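Local structure of glycosyl hydrolases family 2, sugar binding domain protein (Bacteroides uniformis str. 3978 T3 ii, 6D1P) at residues D516-R521 / V594-V599; P606-Y611 / M622-G627; P650-F655 / A674-N679; K688-G693 / D701-Q706. The protein is a gut bacterial beta-glucuronidase of glycosyl hydrolase family 2, which probably hydrolyses the O-glycosidic bond of glucuronide substrates. One frame throughout, in Å; residues are numbered along the deposited sequence.

Contact 1 (D516-R521 / V594-V599); sequences DSHAGR and VNQKGV
Lys597 NZ makes a salt bridge to Asp516 OD2, 2.7 Å away, meeting it on the syn side. OD1 of the same carboxylate receives a weak, bent bond from Gln596 N at 2.9 Å. The lysine chain runs extended past the carboxylate and bends only at its last torsion (chi4 71°), which turns NZ in to OD2; Tyr487 OH is a second partner of the ammonium. Were the lysine cut back to an alanine, the buried Asp516 carboxylate would probably lose its countercharge and Tyr487 OH this partner. Ser517 N gives a nearly straight bond to Gln596 O (2.9 Å). The Gln596 side chain lies beside His518, its amide almost perpendicular to the imidazole, and NE2 donates to His518 ND1 at 3.0 Å. His518 NE2 is hydrogen-bonded to Gln776 O and Gln596 OE1 to Ile591 N, so both groups have partners at their far atoms. Waters bridge Ser517 OG to Gly598 O and Ala519 N to Gln596 NE2. In an Asx turn, Asn595 OD1 accepts from Lys597 N, while ND2 bonds to Asp183. The contact ties together two loop regions of the TIM barrel domain. Ser517 packs on helix 550-564; Val599 touches that helix and helix 609-617.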
loop_
_atom_site.group_PDB
_atom_site.type_symbol
_atom_site.label_atom_id
_atom_site.label_comp_id
_atom_site.label_asym_id
_atom_site.label_seq_id
_atom_site.Cartn_x
_atom_site.Cartn_y
_atom_site.Cartn_z
ATOM N N ASP A 516 -13.449 -9.739 -26.276
ATOM C CA ASP A 516 -13.460 -10.324 -24.944
ATOM C C ASP A 516 -14.419 -11.501 -24.872
ATOM O O ASP A 516 -15.490 -11.501 -25.493
ATOM C CB ASP A 516 -13.873 -9.289 -23.882
ATOM C CG ASP A 516 -12.844 -8.163 -23.709
ATOM O OD1 ASP A 516 -11.999 -8.252 -22.794
ATOM O OD2 ASP A 516 -12.868 -7.183 -24.496
ATOM N N SER A 517 -14.044 -12.500 -24.077
ATOM C CA SER A 517 -14.997 -13.525 -23.694
ATOM C C SER A 517 -14.715 -13.946 -22.257
ATOM O O SER A 517 -13.576 -14.240 -21.894
ATOM C CB SER A 517 -14.958 -14.735 -24.646
ATOM O OG SER A 517 -13.684 -15.336 -24.701
ATOM N N HIS A 518 -15.763 -13.947 -21.459
ATOM C CA HIS A 518 -15.771 -14.421 -20.082
ATOM C C HIS A 518 -15.714 -15.938 -20.139
ATOM O O HIS A 518 -16.705 -16.585 -20.491
ATOM C CB HIS A 518 -17.048 -13.927 -19.413
ATOM C CG HIS A 518 -17.063 -14.016 -17.921
ATOM N ND1 HIS A 518 -15.945 -13.805 -17.145
ATOM C CD2 HIS A 518 -18.093 -14.199 -17.058
ATOM C CE1 HIS A 518 -16.279 -13.896 -15.868
ATOM N NE2 HIS A 518 -17.576 -14.134 -15.790
ATOM N N ALA A 519 -14.543 -16.508 -19.850
ATOM C CA ALA A 519 -14.399 -17.958 -19.854
ATOM C C ALA A 519 -15.547 -18.618 -19.097
ATOM O O ALA A 519 -15.904 -18.205 -17.980
ATOM C CB ALA A 519 -13.057 -18.356 -19.239
ATOM N N GLY A 520 -16.172 -19.599 -19.754
ATOM C CA GLY A 520 -17.266 -20.369 -19.191
ATOM C C GLY A 520 -18.646 -19.767 -19.337
ATOM O O GLY A 520 -19.614 -20.369 -18.859
ATOM N N ARG A 521 -18.778 -18.594 -19.952
ATOM C CA ARG A 521 -20.090 -18.045 -20.287
ATOM C C ARG A 521 -20.433 -18.411 -21.736
ATOM O O ARG A 521 -19.586 -18.273 -22.622
ATOM C CB ARG A 521 -20.108 -16.530 -20.086
ATOM C CG ARG A 521 -21.370 -15.852 -20.577
ATOM C CD ARG A 521 -21.245 -14.346 -20.424
ATOM N NE ARG A 521 -21.381 -13.947 -19.025
ATOM C CZ ARG A 521 -21.015 -12.755 -18.551
ATOM N NH1 ARG A 521 -20.480 -11.846 -19.366
ATOM N NH2 ARG A 521 -21.169 -12.469 -17.258
ATOM N N VAL A 594 -9.064 -7.482 -15.577
ATOM C CA VAL A 594 -8.501 -8.435 -16.531
ATOM C C VAL A 594 -9.046 -8.118 -17.916
ATOM O O VAL A 594 -10.261 -7.994 -18.107
ATOM C CB VAL A 594 -8.771 -9.893 -16.132
ATOM C CG1 VAL A 594 -8.323 -10.852 -17.258
ATOM C CG2 VAL A 594 -7.992 -10.202 -14.884
ATOM N N ASN A 595 -8.145 -7.904 -18.857
ATOM C CA ASN A 595 -8.527 -7.838 -20.263
ATOM C C ASN A 595 -8.812 -9.269 -20.707
ATOM O O ASN A 595 -7.919 -10.118 -20.674
ATOM C CB ASN A 595 -7.401 -7.179 -21.049
ATOM C CG ASN A 595 -7.712 -7.029 -22.534
ATOM O OD1 ASN A 595 -8.093 -7.985 -23.221
ATOM N ND2 ASN A 595 -7.536 -5.810 -23.038
ATOM N N GLN A 596 -10.069 -9.573 -21.029
ATOM C CA GLN A 596 -10.482 -10.947 -21.309
ATOM C C GLN A 596 -10.520 -11.277 -22.810
ATOM O O GLN A 596 -11.328 -12.103 -23.250
ATOM C CB GLN A 596 -11.830 -11.215 -20.645
ATOM C CG GLN A 596 -11.712 -11.015 -19.100
ATOM C CD GLN A 596 -13.043 -11.137 -18.359
ATOM O OE1 GLN A 596 -13.665 -10.128 -17.993
ATOM N NE2 GLN A 596 -13.477 -12.368 -18.120
ATOM N N LYS A 597 -9.632 -10.683 -23.610
ATOM C CA LYS A 597 -9.575 -11.000 -25.032
ATOM C C LYS A 597 -8.664 -12.183 -25.353
ATOM O O LYS A 597 -8.360 -12.406 -26.532
ATOM C CB LYS A 597 -9.124 -9.781 -25.817
ATOM C CG LYS A 597 -10.156 -8.676 -25.882
ATOM C CD LYS A 597 -9.573 -7.456 -26.628
ATOM C CE LYS A 597 -10.581 -6.318 -26.716
ATOM N NZ LYS A 597 -10.832 -5.637 -25.411
ATOM N N GLY A 598 -8.211 -12.933 -24.346
ATOM C CA GLY A 598 -7.393 -14.094 -24.615
ATOM C C GLY A 598 -8.212 -15.246 -25.169
ATOM O O GLY A 598 -9.437 -15.281 -25.069
ATOM N N VAL A 599 -7.533 -16.214 -25.790
ATOM C CA VAL A 599 -8.185 -17.497 -26.026
ATOM C C VAL A 599 -7.839 -18.504 -24.941
ATOM O O VAL A 599 -8.293 -19.659 -24.999
ATOM C CB VAL A 599 -7.882 -18.066 -27.433
ATOM C CG1 VAL A 599 -8.662 -17.290 -28.475
ATOM C CG2 VAL A 599 -6.388 -18.025 -27.756
HETATM O O HOH W 1 -11.894 -14.051 -26.197
HETATM O O HOH W 2 -12.104 -14.810 -19.326
#

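Contact 2 (P606-Y611 / M622-G627); sequences PKESYY and MLHIYG
Glu608 OE1 is gripped by two donors from segment 622-627. His624 NE2 approaches on the anti side at 2.7 Å, and Gly627 N on the syn side at 2.8 Å, each about 25° out of the carboxylate plane and on opposite faces of it. The imidazole stands almost at a right angle to the carboxylate and points NE2 at it edge-on. The other oxygen, OE2, takes a bond from Ser629 N.

Tyr611 lies against one face of the imidazole, and with the NE2 bond limits its rotation. The rings form an offset stack, centroids 3.9 Å apart and planes 8° from parallel, with Tyr611 CD2 over the centre of the imidazole; Tyr610 CD1 lies against the opposite face of the tyrosine, toward its rim. His624 CG lies anti to the backbone N (chi1 180°), which carries the ring out from its strand to Tyr611 and Glu608. At the tyrosine edge, Met622 CE packs 4.0 Å from Tyr611 CB. Further out, Glu550 OE1 accepts from Glu608 N. This buried His-carboxylate pair backed by an aromatic stack joins segment 606-611, which leads into helix 609-617 at the end of the barrel domain, to strand 623-625 of the following beta domain.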
loop_
_atom_site.group_PDB
_atom_site.type_symbol
_atom_site.label_atom_id
_atom_site.label_comp_id
_atom_site.label_asym_id
_atom_site.label_seq_id
_atom_site.Cartn_x
_atom_site.Cartn_y
_atom_site.Cartn_z
ATOM N N PRO A 606 -6.988 -23.148 -21.289
ATOM C CA PRO A 606 -7.578 -22.781 -22.586
ATOM C C PRO A 606 -9.076 -22.524 -22.518
ATOM O O PRO A 606 -9.829 -23.278 -21.900
ATOM C CB PRO A 606 -7.271 -23.996 -23.471
ATOM C CG PRO A 606 -6.062 -24.638 -22.826
ATOM C CD PRO A 606 -6.179 -24.377 -21.357
ATOM N N LYS A 607 -9.501 -21.433 -23.157
ATOM C CA LYS A 607 -10.897 -21.263 -23.521
ATOM C C LYS A 607 -11.201 -22.119 -24.750
ATOM O O LYS A 607 -10.303 -22.630 -25.415
ATOM C CB LYS A 607 -11.218 -19.795 -23.830
ATOM C CG LYS A 607 -10.771 -18.780 -22.776
ATOM C CD LYS A 607 -11.226 -17.378 -23.157
ATOM C CE LYS A 607 -10.643 -16.320 -22.216
ATOM N NZ LYS A 607 -10.860 -14.892 -22.650
ATOM N N GLU A 608 -12.483 -22.251 -25.069
ATOM C CA GLU A 608 -12.837 -23.049 -26.238
ATOM C C GLU A 608 -12.536 -22.334 -27.549
ATOM O O GLU A 608 -12.483 -22.986 -28.601
ATOM C CB GLU A 608 -14.305 -23.467 -26.143
ATOM C CG GLU A 608 -14.608 -24.109 -24.774
ATOM C CD GLU A 608 -15.667 -25.198 -24.820
ATOM O OE1 GLU A 608 -15.633 -26.071 -25.742
ATOM O OE2 GLU A 608 -16.545 -25.170 -23.937
ATOM N N SER A 609 -12.279 -21.031 -27.509
ATOM C CA SER A 609 -11.821 -20.338 -28.701
ATOM C C SER A 609 -10.406 -20.730 -29.089
ATOM O O SER A 609 -10.034 -20.558 -30.252
ATOM C CB SER A 609 -11.879 -18.839 -28.480
ATOM O OG SER A 609 -11.257 -18.518 -27.243
ATOM N N TYR A 610 -9.594 -21.220 -28.140
ATOM C CA TYR A 610 -8.254 -21.688 -28.490
ATOM C C TYR A 610 -8.307 -22.775 -29.571
ATOM O O TYR A 610 -7.397 -22.866 -30.400
ATOM C CB TYR A 610 -7.537 -22.200 -27.233
ATOM C CG TYR A 610 -6.173 -22.852 -27.474
ATOM C CD1 TYR A 610 -6.066 -24.225 -27.742
ATOM C CD2 TYR A 610 -4.994 -22.107 -27.406
ATOM C CE1 TYR A 610 -4.811 -24.832 -27.950
ATOM C CE2 TYR A 610 -3.740 -22.702 -27.623
ATOM C CZ TYR A 610 -3.660 -24.070 -27.898
ATOM O OH TYR A 610 -2.426 -24.661 -28.104
ATOM N N TYR A 611 -9.372 -23.590 -29.581
ATOM C CA TYR A 611 -9.513 -24.694 -30.532
ATOM C C TYR A 611 -10.056 -24.224 -31.869
ATOM O O TYR A 611 -9.786 -24.856 -32.899
ATOM C CB TYR A 611 -10.420 -25.777 -29.934
ATOM C CG TYR A 611 -9.875 -26.225 -28.594
ATOM C CD1 TYR A 611 -8.765 -27.058 -28.539
ATOM C CD2 TYR A 611 -10.412 -25.762 -27.391
ATOM C CE1 TYR A 611 -8.221 -27.446 -27.345
ATOM C CE2 TYR A 611 -9.859 -26.156 -26.163
ATOM C CZ TYR A 611 -8.758 -26.994 -26.163
ATOM O OH TYR A 611 -8.158 -27.420 -25.018
ATOM N N MET A 622 -6.609 -32.760 -34.762
ATOM C CA MET A 622 -7.294 -32.485 -33.515
ATOM C C MET A 622 -8.782 -32.441 -33.804
ATOM O O MET A 622 -9.214 -32.351 -34.958
ATOM C CB MET A 622 -6.822 -31.171 -32.860
ATOM C CG MET A 622 -6.901 -29.925 -33.773
ATOM S SD MET A 622 -8.576 -29.270 -33.972
ATOM C CE MET A 622 -8.897 -28.586 -32.352
ATOM N N LEU A 623 -9.551 -32.495 -32.729
ATOM C CA LEU A 623 -11.002 -32.555 -32.757
ATOM C C LEU A 623 -11.479 -32.001 -31.419
ATOM O O LEU A 623 -11.012 -32.458 -30.372
ATOM C CB LEU A 623 -11.467 -34.003 -32.955
ATOM C CG LEU A 623 -12.949 -34.355 -32.956
ATOM C CD1 LEU A 623 -13.621 -33.809 -34.198
ATOM C CD2 LEU A 623 -13.121 -35.872 -32.889
ATOM N N HIS A 624 -12.371 -31.007 -31.444
ATOM C CA HIS A 624 -12.875 -30.394 -30.216
ATOM C C HIS A 624 -14.344 -30.075 -30.403
ATOM O O HIS A 624 -14.694 -29.185 -31.182
ATOM C CB HIS A 624 -12.109 -29.117 -29.840
ATOM C CG HIS A 624 -12.606 -28.455 -28.575
ATOM N ND1 HIS A 624 -12.026 -28.667 -27.338
ATOM C CD2 HIS A 624 -13.634 -27.601 -28.363
ATOM C CE1 HIS A 624 -12.668 -27.962 -26.423
ATOM N NE2 HIS A 624 -13.652 -27.310 -27.017
ATOM N N ILE A 625 -15.195 -30.786 -29.676
ATOM C CA ILE A 625 -16.599 -30.425 -29.615
ATOM C C ILE A 625 -16.734 -29.158 -28.792
ATOM O O ILE A 625 -16.235 -29.079 -27.662
ATOM C CB ILE A 625 -17.416 -31.563 -28.995
ATOM C CG1 ILE A 625 -17.179 -32.872 -29.768
ATOM C CG2 ILE A 625 -18.881 -31.169 -28.921
ATOM C CD1 ILE A 625 -17.598 -34.121 -28.996
ATOM N N TYR A 626 -17.407 -28.161 -29.345
ATOM C CA TYR A 626 -17.621 -26.939 -28.596
ATOM C C TYR A 626 -18.639 -27.196 -27.490
ATOM O O TYR A 626 -19.781 -27.580 -27.762
ATOM C CB TYR A 626 -18.067 -25.805 -29.522
ATOM C CG TYR A 626 -18.589 -24.610 -28.771
ATOM C CD1 TYR A 626 -17.887 -24.077 -27.684
ATOM C CD2 TYR A 626 -19.798 -24.023 -29.118
ATOM C CE1 TYR A 626 -18.384 -22.989 -26.980
ATOM C CE2 TYR A 626 -20.293 -22.935 -28.427
ATOM C CZ TYR A 626 -19.579 -22.423 -27.364
ATOM O OH TYR A 626 -20.084 -21.345 -26.672
ATOM N N GLY A 627 -18.222 -26.977 -26.241
ATOM C CA GLY A 627 -19.125 -27.086 -25.115
ATOM C C GLY A 627 -18.568 -27.841 -23.922
ATOM O O GLY A 627 -19.322 -28.165 -23.010
#

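Contact 3 (P650-F655 / A674-N679); sequences PEVELF and AGLRWN
Leu654 CB sits over the Trp678 indole in a CH-pi contact, 3.6 Å from the centroid of the six-membered ring and 13° off its normal. The side chains slide past each other in opposite directions, so that Leu654 CD2 reaches back to Trp678 CB at 3.6 Å. Trp678 CG is anti to its carbonyl carbon (chi1 -65°), which lays the indole across strand 651-655, and its far edge meets Val652: the valine carbonyl O is in the ring plane, 3.5 Å from CZ2, and CG1 is 3.9 Å from CH2. The other valine branch, CG2, touches Leu676 CD1 at 3.8 Å.

No hydrogen bond crosses here. The strand axes are 8.6 Å apart at 26°, as where two sheets pack face to face in a beta sandwich, consistent with the E-set clan. Between the two segments the contact therefore rests on aliphatic and aromatic surface; polar links to strand 677-680 from the facing sheet come from Lys664, in a cation-pi contact with Trp678, and, weakly, from Gly662 O at Trp678 NE1.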
loop_
_atom_site.group_PDB
_atom_site.type_symbol
_atom_site.label_atom_id
_atom_site.label_comp_id
_atom_site.label_asym_id
_atom_site.label_seq_id
_atom_site.Cartn_x
_atom_site.Cartn_y
_atom_site.Cartn_z
ATOM N N PRO A 650 -10.340 -34.051 -41.985
ATOM C CA PRO A 650 -11.185 -33.919 -43.194
ATOM C C PRO A 650 -12.629 -34.336 -42.980
ATOM O O PRO A 650 -13.536 -33.705 -43.541
ATOM C CB PRO A 650 -10.485 -34.825 -44.217
ATOM C CG PRO A 650 -9.063 -34.867 -43.767
ATOM C CD PRO A 650 -9.091 -34.784 -42.251
ATOM N N GLU A 651 -12.871 -35.366 -42.167
ATOM C CA GLU A 651 -14.211 -35.869 -41.900
ATOM C C GLU A 651 -14.383 -36.081 -40.409
ATOM O O GLU A 651 -13.468 -36.543 -39.721
ATOM C CB GLU A 651 -14.493 -37.198 -42.604
ATOM C CG GLU A 651 -15.303 -37.083 -43.878
ATOM C CD GLU A 651 -15.644 -38.454 -44.457
ATOM O OE1 GLU A 651 -16.848 -38.737 -44.663
ATOM O OE2 GLU A 651 -14.698 -39.249 -44.686
ATOM N N VAL A 652 -15.577 -35.774 -39.930
ATOM C CA VAL A 652 -15.905 -35.860 -38.518
ATOM C C VAL A 652 -17.298 -36.435 -38.421
ATOM O O VAL A 652 -18.211 -35.973 -39.114
ATOM C CB VAL A 652 -15.849 -34.486 -37.817
ATOM C CG1 VAL A 652 -16.449 -34.580 -36.423
ATOM C CG2 VAL A 652 -14.419 -33.979 -37.778
ATOM N N GLU A 653 -17.469 -37.432 -37.567
ATOM C CA GLU A 653 -18.782 -37.984 -37.291
ATOM C C GLU A 653 -19.192 -37.647 -35.862
ATOM O O GLU A 653 -18.399 -37.799 -34.923
ATOM C CB GLU A 653 -18.807 -39.495 -37.521
ATOM C CG GLU A 653 -20.175 -40.097 -37.246
ATOM C CD GLU A 653 -20.367 -41.481 -37.852
ATOM O OE1 GLU A 653 -21.553 -41.860 -37.989
ATOM O OE2 GLU A 653 -19.354 -42.160 -38.185
ATOM N N LEU A 654 -20.435 -37.199 -35.714
ATOM C CA LEU A 654 -21.007 -36.848 -34.430
ATOM C C LEU A 654 -21.931 -37.963 -33.971
ATOM O O LEU A 654 -22.660 -38.551 -34.776
ATOM C CB LEU A 654 -21.785 -35.534 -34.525
ATOM C CG LEU A 654 -22.188 -34.951 -33.174
ATOM C CD1 LEU A 654 -20.956 -34.415 -32.456
ATOM C CD2 LEU A 654 -23.262 -33.884 -33.328
ATOM N N PHE A 655 -21.894 -38.252 -32.675
ATOM C CA PHE A 655 -22.821 -39.196 -32.070
ATOM C C PHE A 655 -23.487 -38.509 -30.893
ATOM O O PHE A 655 -22.808 -37.873 -30.077
ATOM C CB PHE A 655 -22.125 -40.473 -31.585
ATOM C CG PHE A 655 -21.255 -41.141 -32.613
ATOM C CD1 PHE A 655 -21.747 -42.190 -33.382
ATOM C CD2 PHE A 655 -19.930 -40.769 -32.765
ATOM C CE1 PHE A 655 -20.932 -42.825 -34.315
ATOM C CE2 PHE A 655 -19.112 -41.394 -33.704
ATOM C CZ PHE A 655 -19.617 -42.425 -34.476
ATOM N N ALA A 674 -16.758 -24.663 -40.072
ATOM C CA ALA A 674 -16.236 -25.270 -41.304
ATOM C C ALA A 674 -17.071 -26.480 -41.737
ATOM O O ALA A 674 -16.538 -27.527 -42.113
ATOM C CB ALA A 674 -14.759 -25.652 -41.162
ATOM N N GLY A 675 -18.399 -26.334 -41.685
ATOM C CA GLY A 675 -19.304 -27.409 -42.046
ATOM C C GLY A 675 -19.522 -28.482 -40.989
ATOM O O GLY A 675 -20.507 -29.222 -41.079
ATOM N N LEU A 676 -18.643 -28.597 -39.988
ATOM C CA LEU A 676 -18.770 -29.612 -38.940
ATOM C C LEU A 676 -19.755 -29.123 -37.874
ATOM O O LEU A 676 -19.398 -28.730 -36.761
ATOM C CB LEU A 676 -17.405 -29.939 -38.352
ATOM C CG LEU A 676 -16.343 -30.120 -39.440
ATOM C CD1 LEU A 676 -14.939 -30.380 -38.883
ATOM C CD2 LEU A 676 -16.754 -31.227 -40.459
ATOM N N ARG A 677 -21.033 -29.149 -38.236
ATOM C CA ARG A 677 -22.099 -28.744 -37.336
ATOM C C ARG A 677 -23.314 -29.614 -37.601
ATOM O O ARG A 677 -23.568 -30.004 -38.745
ATOM C CB ARG A 677 -22.465 -27.264 -37.507
ATOM C CG ARG A 677 -22.903 -26.880 -38.933
ATOM C CD ARG A 677 -23.329 -25.417 -39.010
ATOM N NE ARG A 677 -23.917 -25.109 -40.304
ATOM C CZ ARG A 677 -23.208 -24.799 -41.391
ATOM N NH1 ARG A 677 -21.879 -24.754 -41.340
ATOM N NH2 ARG A 677 -23.827 -24.543 -42.540
ATOM N N TRP A 678 -24.038 -29.928 -36.528
ATOM C CA TRP A 678 -25.258 -30.726 -36.534
ATOM C C TRP A 678 -26.321 -30.043 -35.687
ATOM O O TRP A 678 -26.016 -29.387 -34.687
ATOM C CB TRP A 678 -25.034 -32.131 -35.954
ATOM C CG TRP A 678 -24.112 -32.977 -36.742
ATOM C CD1 TRP A 678 -24.457 -34.013 -37.563
ATOM C CD2 TRP A 678 -22.684 -32.876 -36.798
ATOM N NE1 TRP A 678 -23.329 -34.569 -38.122
ATOM C CE2 TRP A 678 -22.228 -33.886 -37.675
ATOM C CE3 TRP A 678 -21.747 -32.031 -36.199
ATOM C CZ2 TRP A 678 -20.883 -34.078 -37.955
ATOM C CZ3 TRP A 678 -20.402 -32.214 -36.497
ATOM C CH2 TRP A 678 -19.986 -33.233 -37.360
ATOM N N ASN A 679 -27.572 -30.193 -36.090
ATOM C CA ASN A 679 -28.695 -29.906 -35.214
ATOM C C ASN A 679 -29.225 -31.229 -34.689
ATOM O O ASN A 679 -29.244 -32.229 -35.408
ATOM C CB ASN A 679 -29.790 -29.125 -35.934
ATOM C CG ASN A 679 -29.386 -27.688 -36.202
ATOM O OD1 ASN A 679 -28.197 -27.360 -36.200
ATOM N ND2 ASN A 679 -30.366 -26.827 -36.429
#

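Contact 4 (K688-G693 / D701-Q706); sequences KITATG and DDEIQQ
Four backbone hydrogen bonds join Ile689 to Ile704 and Ala691 to Asp702, both antiparallel hydrogen-bonded pairs. The Ile689 N to Ile704 O and Ile704 N to Ile689 O bonds are each 2.9 Å and nearly collinear with the carbonyls, whereas those of Ala691 and Asp702, both 3.0 Å, meet the carbonyls off axis. In the intervening non-hydrogen-bonded pair, Thr690 with Glu703, a CA-H group leans on a carbonyl: Glu703 CA lies 3.3 Å from Ile689 O.

One polar side-chain bond crosses. Thr692 OG1 donates to Asp701 OD1 at 3.1 Å, the two side chains lying side by side; chi1 of -61° places OG1 beside the backbone N and facing the carboxylate, whose OD1 also has a salt bridge to Arg699 NE. A valine here would probably cost Asp701 this donor and leave its carboxylate relying more on Arg699.

Among apolar contacts, Ile689 CB meets Ile704 CG1 at 4.1 Å on the face shared with Ala691, and Thr690 CG2 rests 3.8 Å from Glu703 CB on the face of Thr692.

The pair is a beta hairpin within a five-stranded sheet. Strand 685-695 is flanked on its other edge by 651-656, and Ala691 and Ile704 pack on Ile625 of strand 623-625.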
loop_
_atom_site.group_PDB
_atom_site.type_symbol
_atom_site.label_atom_id
_atom_site.label_comp_id
_atom_site.label_asym_id
_atom_site.label_seq_id
_atom_site.Cartn_x
_atom_site.Cartn_y
_atom_site.Cartn_z
ATOM N N LYS A 688 -25.124 -37.414 -23.664
ATOM C CA LYS A 688 -23.761 -37.713 -24.077
ATOM C C LYS A 688 -23.607 -37.367 -25.552
ATOM O O LYS A 688 -24.451 -37.734 -26.373
ATOM C CB LYS A 688 -23.410 -39.175 -23.824
ATOM C CG LYS A 688 -21.927 -39.468 -23.939
ATOM C CD LYS A 688 -21.609 -40.837 -23.345
ATOM C CE LYS A 688 -20.927 -41.738 -24.368
ATOM N NZ LYS A 688 -21.027 -43.200 -23.988
ATOM N N ILE A 689 -22.557 -36.617 -25.869
ATOM C CA ILE A 689 -22.271 -36.169 -27.224
ATOM C C ILE A 689 -20.833 -36.543 -27.509
ATOM O O ILE A 689 -19.926 -36.138 -26.774
ATOM C CB ILE A 689 -22.487 -34.658 -27.400
ATOM C CG1 ILE A 689 -23.979 -34.337 -27.432
ATOM C CG2 ILE A 689 -21.808 -34.159 -28.674
ATOM C CD1 ILE A 689 -24.357 -33.089 -26.672
ATOM N N THR A 690 -20.621 -37.345 -28.541
ATOM C CA THR A 690 -19.274 -37.742 -28.904
ATOM C C THR A 690 -19.037 -37.431 -30.367
ATOM O O THR A 690 -19.973 -37.276 -31.154
ATOM C CB THR A 690 -19.034 -39.229 -28.653
ATOM O OG1 THR A 690 -19.880 -39.985 -29.528
ATOM C CG2 THR A 690 -19.340 -39.580 -27.207
ATOM N N ALA A 691 -17.760 -37.383 -30.720
ATOM C CA ALA A 691 -17.330 -37.101 -32.074
ATOM C C ALA A 691 -16.117 -37.947 -32.400
ATOM O O ALA A 691 -15.256 -38.184 -31.545
ATOM C CB ALA A 691 -16.979 -35.614 -32.274
ATOM N N THR A 692 -16.054 -38.386 -33.651
ATOM C CA THR A 692 -14.870 -39.041 -34.175
ATOM C C THR A 692 -14.473 -38.364 -35.480
ATOM O O THR A 692 -15.303 -38.167 -36.375
ATOM C CB THR A 692 -15.108 -40.542 -34.374
ATOM O OG1 THR A 692 -15.417 -41.138 -33.108
ATOM C CG2 THR A 692 -13.866 -41.202 -34.947
ATOM N N GLY A 693 -13.218 -37.970 -35.559
ATOM C CA GLY A 693 -12.667 -37.369 -36.750
ATOM C C GLY A 693 -11.719 -38.366 -37.371
ATOM O O GLY A 693 -11.069 -39.149 -36.669
ATOM N N ASP A 701 -10.955 -38.796 -31.205
ATOM C CA ASP A 701 -12.179 -38.902 -30.428
ATOM C C ASP A 701 -12.277 -37.723 -29.479
ATOM O O ASP A 701 -11.265 -37.222 -28.993
ATOM C CB ASP A 701 -12.241 -40.208 -29.609
ATOM C CG ASP A 701 -12.107 -41.458 -30.472
ATOM O OD1 ASP A 701 -12.796 -41.551 -31.513
ATOM O OD2 ASP A 701 -11.308 -42.351 -30.102
ATOM N N ASP A 702 -13.508 -37.295 -29.216
ATOM C CA ASP A 702 -13.780 -36.325 -28.170
ATOM C C ASP A 702 -15.186 -36.599 -27.661
ATOM O O ASP A 702 -15.994 -37.234 -28.346
ATOM C CB ASP A 702 -13.631 -34.879 -28.682
ATOM C CG ASP A 702 -13.766 -33.828 -27.573
ATOM O OD1 ASP A 702 -13.388 -34.102 -26.412
ATOM O OD2 ASP A 702 -14.255 -32.712 -27.876
ATOM N N GLU A 703 -15.467 -36.120 -26.448
ATOM C CA GLU A 703 -16.750 -36.360 -25.799
ATOM C C GLU A 703 -17.030 -35.254 -24.788
ATOM O O GLU A 703 -16.147 -34.854 -24.029
ATOM C CB GLU A 703 -16.788 -37.731 -25.084
ATOM C CG GLU A 703 -17.955 -37.876 -24.080
ATOM C CD GLU A 703 -17.758 -38.989 -23.028
ATOM O OE1 GLU A 703 -17.227 -40.072 -23.380
ATOM O OE2 GLU A 703 -18.141 -38.772 -21.847
ATOM N N ILE A 704 -18.268 -34.773 -24.776
ATOM C CA ILE A 704 -18.754 -33.915 -23.713
ATOM C C ILE A 704 -20.113 -34.437 -23.276
ATOM O O ILE A 704 -20.795 -35.155 -24.009
ATOM C CB ILE A 704 -18.871 -32.433 -24.137
ATOM C CG1 ILE A 704 -20.036 -32.242 -25.116
ATOM C CG2 ILE A 704 -17.559 -31.934 -24.743
ATOM C CD1 ILE A 704 -20.282 -30.794 -25.489
ATOM N N GLN A 705 -20.502 -34.067 -22.060
ATOM C CA GLN A 705 -21.853 -34.286 -21.574
ATOM C C GLN A 705 -22.441 -32.940 -21.200
ATOM O O GLN A 705 -21.719 -32.060 -20.727
ATOM C CB GLN A 705 -21.863 -35.232 -20.370
ATOM C CG GLN A 705 -21.199 -36.577 -20.644
ATOM C CD GLN A 705 -21.368 -37.545 -19.487
ATOM O OE1 GLN A 705 -22.303 -37.423 -18.691
ATOM N NE2 GLN A 705 -20.457 -38.514 -19.384
ATOM N N GLN A 706 -23.741 -32.768 -21.429
ATOM C CA GLN A 706 -24.412 -31.523 -21.082
ATOM C C GLN A 706 -25.832 -31.825 -20.636
ATOM O O GLN A 706 -26.509 -32.662 -21.229
ATOM C CB GLN A 706 -24.464 -30.528 -22.259
ATOM C CG GLN A 706 -23.133 -30.158 -22.882
ATOM C CD GLN A 706 -23.290 -29.297 -24.135
ATOM O OE1 GLN A 706 -24.116 -29.595 -25.008
ATOM N NE2 GLN A 706 -22.511 -28.205 -24.215
#

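The four contacts follow one another along the chain, from the barrel domain into the beta domain after it. Contacts 1 and 2 touch through Lys607, whose NZ bonds to Gly598 O and Ser517 O and makes a salt bridge with Asp580, a ligand of a bound sodium ion that lies about 8 Å from Gly598. A glycerol, probably from the crystallisation liquor, lies about 5 Å from the Asn595 side chain. Contact 2 passes on to contact 4, where Asp702 OD2 accepts from Ile625 N at 2.8 Å, and to contact 3, where Leu623 packs on Val652. Only the 650-655 half of contact 3 shares the sheet of contact 4; strand 677-680 lies in the facing sheet with 623-625. Contact 1 is remote from contact 3, their centres about 26 Å apart.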